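Long-range contact in porin B (Pseudomonas putida, PDB 4GEY), which forms a beta-barrel channel in the outer membrane that probably lets sugars such as glucose pass into the periplasm: residues G229-W241 / E251-A263. The protein carries 2 engineered substitutions. Numbering follows the deposited sequence.
Sequences GTKGAIMPMEAVW and EYRLGYYYSTAKA. Engineered in segment 229-241: M235 (natural residue Leu), M237 (natural residue Val). With C8E ((hydroxyethyloxy)tri(ethyloxy)octane), chain C.
With CG of E238 swung opposite the backbone N (chi1 -158°) and the chain extended beyond it, the carboxylate lies across the side chain of R253, whose own chain runs straight from CG to NE. NH1 of R253 makes a salt bridge to OE1 of E238 at 2.9 Å, a weak, bent bond, and a second weak bond, longer but nearly straight, runs from NH1 to OE2 of E238; the carboxylate and guanidinium planes are turned 45° apart. CG2 of V240 covers one face of the guanidinium, 3.3 Å from NH1 of R253. Along its own strand, R253 NE bonds OE2 of E251 at 3.0 Å, so one arginine joins two carboxylates. A leucine in place of R253 would probably leave both glutamates without their shared positive partner.

The backbones underneath form an antiparallel beta hairpin, with paired bonds at M235–Y258, M237–Y256, A239–L254 and W241–Y252. Near the end of the pairing, A233 N turns to a side chain, OG1 of T260, at 2.6 Å, while T260 N bonds A233 O. On the face opposite E238 and R253, the engineered selenomethionine M237 runs alongside Y256, its SE 4.1 Å from CD2 of that ring in an oblique Met-aromatic contact. CE of M237 lies 3.7 Å from C6 in the octyl tail of a bound C8E detergent, so this face probably looks toward the membrane. Further along this face, the side chains of W241 and Y252 run side by side, their rings meeting obliquely with planes at 40°.

The E238 face probably looks into the barrel, where Q206, W292 and the backbone N of N159 also bond the carboxylate of E238. Strand 203-212 pairs with 232-245 on one flank, and 282-298 with 248-259 on the other, its W291 meeting Y256 edge-to-face.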
loop_
_atom_site.group_PDB
_atom_site.type_symbol
_atom_site.label_atom_id
_atom_site.label_comp_id
_atom_site.label_asym_id
_atom_site.label_seq_id
_atom_site.Cartn_x
_atom_site.Cartn_y
_atom_site.Cartn_z
ATOM N N GLY A 229 -5.290 -16.720 17.229
ATOM C CA GLY A 229 -4.265 -15.692 17.247
ATOM C C GLY A 229 -4.767 -14.256 17.122
ATOM O O GLY A 229 -3.971 -13.326 17.153
ATOM N N THR A 230 -6.076 -14.071 16.965
ATOM C CA THR A 230 -6.683 -12.737 16.976
ATOM C C THR A 230 -6.332 -11.948 18.246
ATOM O O THR A 230 -6.514 -12.438 19.371
ATOM C CB THR A 230 -8.219 -12.828 16.850
ATOM O OG1 THR A 230 -8.559 -13.291 15.541
ATOM C CG2 THR A 230 -8.869 -11.474 17.079
ATOM N N LYS A 231 -5.828 -10.727 18.062
ATOM C CA LYS A 231 -5.416 -9.899 19.194
ATOM C C LYS A 231 -6.436 -8.802 19.507
ATOM O O LYS A 231 -6.381 -8.174 20.560
ATOM C CB LYS A 231 -4.017 -9.303 18.969
ATOM C CG LYS A 231 -2.875 -10.344 18.878
ATOM C CD LYS A 231 -2.845 -11.264 20.097
ATOM C CE LYS A 231 -1.739 -12.313 20.011
ATOM N NZ LYS A 231 -1.880 -13.391 21.050
ATOM N N GLY A 232 -7.383 -8.616 18.599
ATOM C CA GLY A 232 -8.324 -7.521 18.671
ATOM C C GLY A 232 -8.913 -7.225 17.303
ATOM O O GLY A 232 -8.921 -8.073 16.421
ATOM N N ALA A 233 -9.395 -6.003 17.124
ATOM C CA ALA A 233 -10.097 -5.618 15.910
ATOM C C ALA A 233 -9.593 -4.265 15.460
ATOM O O ALA A 233 -9.262 -3.420 16.291
ATOM C CB ALA A 233 -11.603 -5.545 16.190
ATOM N N ILE A 234 -9.530 -4.047 14.157
ATOM C CA ILE A 234 -9.304 -2.694 13.656
ATOM C C ILE A 234 -10.599 -2.127 13.111
ATOM O O ILE A 234 -11.328 -2.780 12.374
ATOM C CB ILE A 234 -8.221 -2.611 12.562
ATOM C CG1 ILE A 234 -6.865 -3.060 13.117
ATOM C CG2 ILE A 234 -8.151 -1.180 11.987
ATOM C CD1 ILE A 234 -5.727 -2.922 12.122
HETATM N N MSE A 235 -10.886 -0.900 13.495
HETATM C CA MSE A 235 -12.145 -0.284 13.159
HETATM C C MSE A 235 -11.869 1.020 12.425
HETATM O O MSE A 235 -11.683 2.053 13.055
HETATM C CB MSE A 235 -12.900 -0.013 14.447
HETATM C CG MSE A 235 -14.275 0.557 14.263
HETATM SE SE MSE A 235 -14.883 1.316 15.957
HETATM C CE MSE A 235 -14.333 3.187 15.741
ATOM N N PRO A 236 -11.807 0.972 11.089
ATOM C CA PRO A 236 -11.611 2.199 10.311
ATOM C C PRO A 236 -12.926 2.889 9.996
ATOM O O PRO A 236 -13.934 2.195 9.831
ATOM C CB PRO A 236 -10.973 1.690 9.014
ATOM C CG PRO A 236 -11.469 0.323 8.867
ATOM C CD PRO A 236 -11.722 -0.231 10.252
HETATM N N MSE A 237 -12.913 4.221 9.931
HETATM C CA MSE A 237 -14.063 5.016 9.464
HETATM C C MSE A 237 -13.595 5.968 8.376
HETATM O O MSE A 237 -12.444 6.398 8.380
HETATM C CB MSE A 237 -14.664 5.848 10.595
HETATM C CG MSE A 237 -14.842 5.108 11.887
HETATM SE SE MSE A 237 -15.180 6.334 13.376
HETATM C CE MSE A 237 -16.957 6.970 12.854
ATOM N N GLU A 238 -14.477 6.329 7.459
ATOM C CA GLU A 238 -14.042 7.180 6.360
ATOM C C GLU A 238 -15.167 7.934 5.684
ATOM O O GLU A 238 -16.287 7.441 5.570
ATOM C CB GLU A 238 -13.305 6.349 5.315
ATOM C CG GLU A 238 -12.381 7.144 4.426
ATOM C CD GLU A 238 -11.592 6.252 3.490
ATOM O OE1 GLU A 238 -12.070 5.132 3.185
ATOM O OE2 GLU A 238 -10.492 6.663 3.070
ATOM N N ALA A 239 -14.850 9.139 5.235
ATOM C CA ALA A 239 -15.740 9.901 4.379
ATOM C C ALA A 239 -14.994 10.115 3.077
ATOM O O ALA A 239 -13.812 10.468 3.093
ATOM C CB ALA A 239 -16.101 11.230 5.027
ATOM N N VAL A 240 -15.670 9.873 1.957
ATOM C CA VAL A 240 -15.043 9.975 0.641
ATOM C C VAL A 240 -15.874 10.860 -0.285
ATOM O O VAL A 240 -16.983 10.497 -0.688
ATOM C CB VAL A 240 -14.809 8.582 0.018
ATOM C CG1 VAL A 240 -14.341 8.691 -1.420
ATOM C CG2 VAL A 240 -13.808 7.790 0.845
ATOM N N TRP A 241 -15.332 12.033 -0.606
ATOM C CA TRP A 241 -15.998 13.001 -1.475
ATOM C C TRP A 241 -15.365 12.969 -2.874
ATOM O O TRP A 241 -14.146 13.126 -3.012
ATOM C CB TRP A 241 -15.852 14.396 -0.872
ATOM C CG TRP A 241 -16.560 15.502 -1.607
ATOM C CD1 TRP A 241 -17.724 15.411 -2.305
ATOM C CD2 TRP A 241 -16.140 16.873 -1.700
ATOM N NE1 TRP A 241 -18.068 16.641 -2.813
ATOM C CE2 TRP A 241 -17.108 17.554 -2.463
ATOM C CE3 TRP A 241 -15.040 17.589 -1.208
ATOM C CZ2 TRP A 241 -17.011 18.920 -2.750
ATOM C CZ3 TRP A 241 -14.948 18.945 -1.486
ATOM C CH2 TRP A 241 -15.925 19.593 -2.253
ATOM N N GLU A 251 -11.117 13.201 -5.935
ATOM C CA GLU A 251 -11.544 12.326 -4.852
ATOM C C GLU A 251 -10.838 12.691 -3.544
ATOM O O GLU A 251 -9.613 12.673 -3.457
ATOM C CB GLU A 251 -11.280 10.867 -5.223
ATOM C CG GLU A 251 -11.771 9.869 -4.198
ATOM C CD GLU A 251 -11.196 8.486 -4.430
ATOM O OE1 GLU A 251 -11.564 7.847 -5.442
ATOM O OE2 GLU A 251 -10.364 8.045 -3.607
ATOM N N TYR A 252 -11.613 13.035 -2.529
ATOM C CA TYR A 252 -11.037 13.441 -1.256
ATOM C C TYR A 252 -11.507 12.512 -0.146
ATOM O O TYR A 252 -12.698 12.278 -0.001
ATOM C CB TYR A 252 -11.389 14.907 -0.952
ATOM C CG TYR A 252 -10.917 15.850 -2.037
ATOM C CD1 TYR A 252 -11.705 16.094 -3.153
ATOM C CD2 TYR A 252 -9.676 16.468 -1.967
ATOM C CE1 TYR A 252 -11.290 16.926 -4.152
ATOM C CE2 TYR A 252 -9.248 17.317 -2.971
ATOM C CZ TYR A 252 -10.066 17.535 -4.060
ATOM O OH TYR A 252 -9.675 18.361 -5.081
ATOM N N ARG A 253 -10.559 11.980 0.620
ATOM C CA ARG A 253 -10.848 11.033 1.691
ATOM C C ARG A 253 -10.397 11.570 3.022
ATOM O O ARG A 253 -9.282 12.079 3.133
ATOM C CB ARG A 253 -10.089 9.721 1.487
ATOM C CG ARG A 253 -10.383 8.987 0.196
ATOM C CD ARG A 253 -9.889 7.562 0.276
ATOM N NE ARG A 253 -10.306 6.789 -0.886
ATOM C CZ ARG A 253 -11.132 5.749 -0.851
ATOM N NH1 ARG A 253 -11.638 5.326 0.299
ATOM N NH2 ARG A 253 -11.439 5.128 -1.983
ATOM N N LEU A 254 -11.246 11.429 4.035
ATOM C CA LEU A 254 -10.851 11.735 5.401
ATOM C C LEU A 254 -11.255 10.557 6.281
ATOM O O LEU A 254 -12.404 10.112 6.238
ATOM C CB LEU A 254 -11.492 13.038 5.887
ATOM C CG LEU A 254 -11.423 13.342 7.393
ATOM C CD1 LEU A 254 -10.052 13.826 7.835
ATOM C CD2 LEU A 254 -12.457 14.359 7.765
ATOM N N GLY A 255 -10.306 10.038 7.062
ATOM C CA GLY A 255 -10.558 8.847 7.857
ATOM C C GLY A 255 -9.870 8.765 9.207
ATOM O O GLY A 255 -8.946 9.520 9.517
ATOM N N TYR A 256 -10.332 7.812 10.007
ATOM C CA TYR A 256 -9.810 7.562 11.342
ATOM C C TYR A 256 -9.830 6.044 11.551
ATOM O O TYR A 256 -10.733 5.361 11.067
ATOM C CB TYR A 256 -10.682 8.289 12.376
ATOM C CG TYR A 256 -10.478 7.850 13.807
ATOM C CD1 TYR A 256 -9.498 8.435 14.609
ATOM C CD2 TYR A 256 -11.266 6.849 14.363
ATOM C CE1 TYR A 256 -9.304 8.019 15.916
ATOM C CE2 TYR A 256 -11.076 6.430 15.660
ATOM C CZ TYR A 256 -10.105 7.017 16.439
ATOM O OH TYR A 256 -9.939 6.599 17.744
ATOM N N TYR A 257 -8.828 5.501 12.230
ATOM C CA TYR A 257 -8.859 4.079 12.591
ATOM C C TYR A 257 -8.673 3.905 14.093
ATOM O O TYR A 257 -8.023 4.724 14.755
ATOM C CB TYR A 257 -7.792 3.260 11.842
ATOM C CG TYR A 257 -6.379 3.689 12.143
ATOM C CD1 TYR A 257 -5.681 3.148 13.206
ATOM C CD2 TYR A 257 -5.751 4.650 11.375
ATOM C CE1 TYR A 257 -4.401 3.553 13.499
ATOM C CE2 TYR A 257 -4.460 5.058 11.658
ATOM C CZ TYR A 257 -3.796 4.507 12.725
ATOM O OH TYR A 257 -2.520 4.915 13.017
ATOM N N TYR A 258 -9.235 2.821 14.615
ATOM C CA TYR A 258 -9.075 2.475 16.016
ATOM C C TYR A 258 -8.835 0.977 16.107
ATOM O O TYR A 258 -9.530 0.184 15.467
ATOM C CB TYR A 258 -10.303 2.885 16.835
ATOM C CG TYR A 258 -10.148 2.630 18.318
ATOM C CD1 TYR A 258 -9.481 3.540 19.144
ATOM C CD2 TYR A 258 -10.674 1.483 18.905
ATOM C CE1 TYR A 258 -9.347 3.303 20.506
ATOM C CE2 TYR A 258 -10.528 1.240 20.263
ATOM C CZ TYR A 258 -9.869 2.153 21.053
ATOM O OH TYR A 258 -9.740 1.900 22.399
ATOM N N SER A 259 -7.839 0.595 16.893
ATOM C CA SER A 259 -7.440 -0.793 16.968
ATOM C C SER A 259 -7.526 -1.287 18.388
ATOM O O SER A 259 -6.900 -0.725 19.272
ATOM C CB SER A 259 -6.012 -0.954 16.463
ATOM O OG SER A 259 -5.580 -2.298 16.604
ATOM N N THR A 260 -8.272 -2.363 18.600
ATOM C CA THR A 260 -8.571 -2.820 19.948
ATOM C C THR A 260 -7.534 -3.768 20.532
ATOM O O THR A 260 -7.711 -4.281 21.626
ATOM C CB THR A 260 -9.964 -3.466 20.012
ATOM O OG1 THR A 260 -9.965 -4.701 19.277
ATOM C CG2 THR A 260 -11.003 -2.522 19.422
ATOM N N ALA A 261 -6.447 -3.998 19.810
ATOM C CA ALA A 261 -5.391 -4.882 20.306
ATOM C C ALA A 261 -4.361 -4.139 21.175
ATOM O O ALA A 261 -4.173 -2.930 21.031
ATOM C CB ALA A 261 -4.713 -5.592 19.149
ATOM N N LYS A 262 -3.707 -4.862 22.083
ATOM C CA LYS A 262 -2.655 -4.282 22.915
ATOM C C LYS A 262 -1.459 -3.857 22.064
ATOM O O LYS A 262 -1.007 -4.605 21.207
ATOM C CB LYS A 262 -2.168 -5.291 23.967
ATOM C CG LYS A 262 -3.189 -5.717 24.998
ATOM C CD LYS A 262 -2.589 -6.669 26.031
ATOM N N ALA A 263 -0.949 -2.656 22.310
ATOM C CA ALA A 263 0.315 -2.221 21.723
ATOM C C ALA A 263 1.311 -1.725 22.791
ATOM O O ALA A 263 0.909 -1.194 23.844
ATOM C CB ALA A 263 0.070 -1.145 20.698
HETATM C C1 C8E C . -13.470 11.330 10.686
HETATM C C2 C8E C . -14.122 10.108 10.069
HETATM C C3 C8E C . -15.450 10.527 9.452
HETATM C C4 C8E C . -16.614 9.734 10.035
HETATM C C5 C8E C . -17.464 9.106 8.940
HETATM C C6 C8E C . -17.750 7.645 9.279
HETATM C C7 C8E C . -19.228 7.428 9.573
HETATM C C8 C8E C . -19.597 5.952 9.695
HETATM O O9 C8E C . -20.455 5.591 8.628
HETATM C C10 C8E C . -21.349 4.542 8.966
HETATM C C11 C8E C . -22.152 4.072 7.752
HETATM O O12 C8E C . -23.340 3.425 8.172
#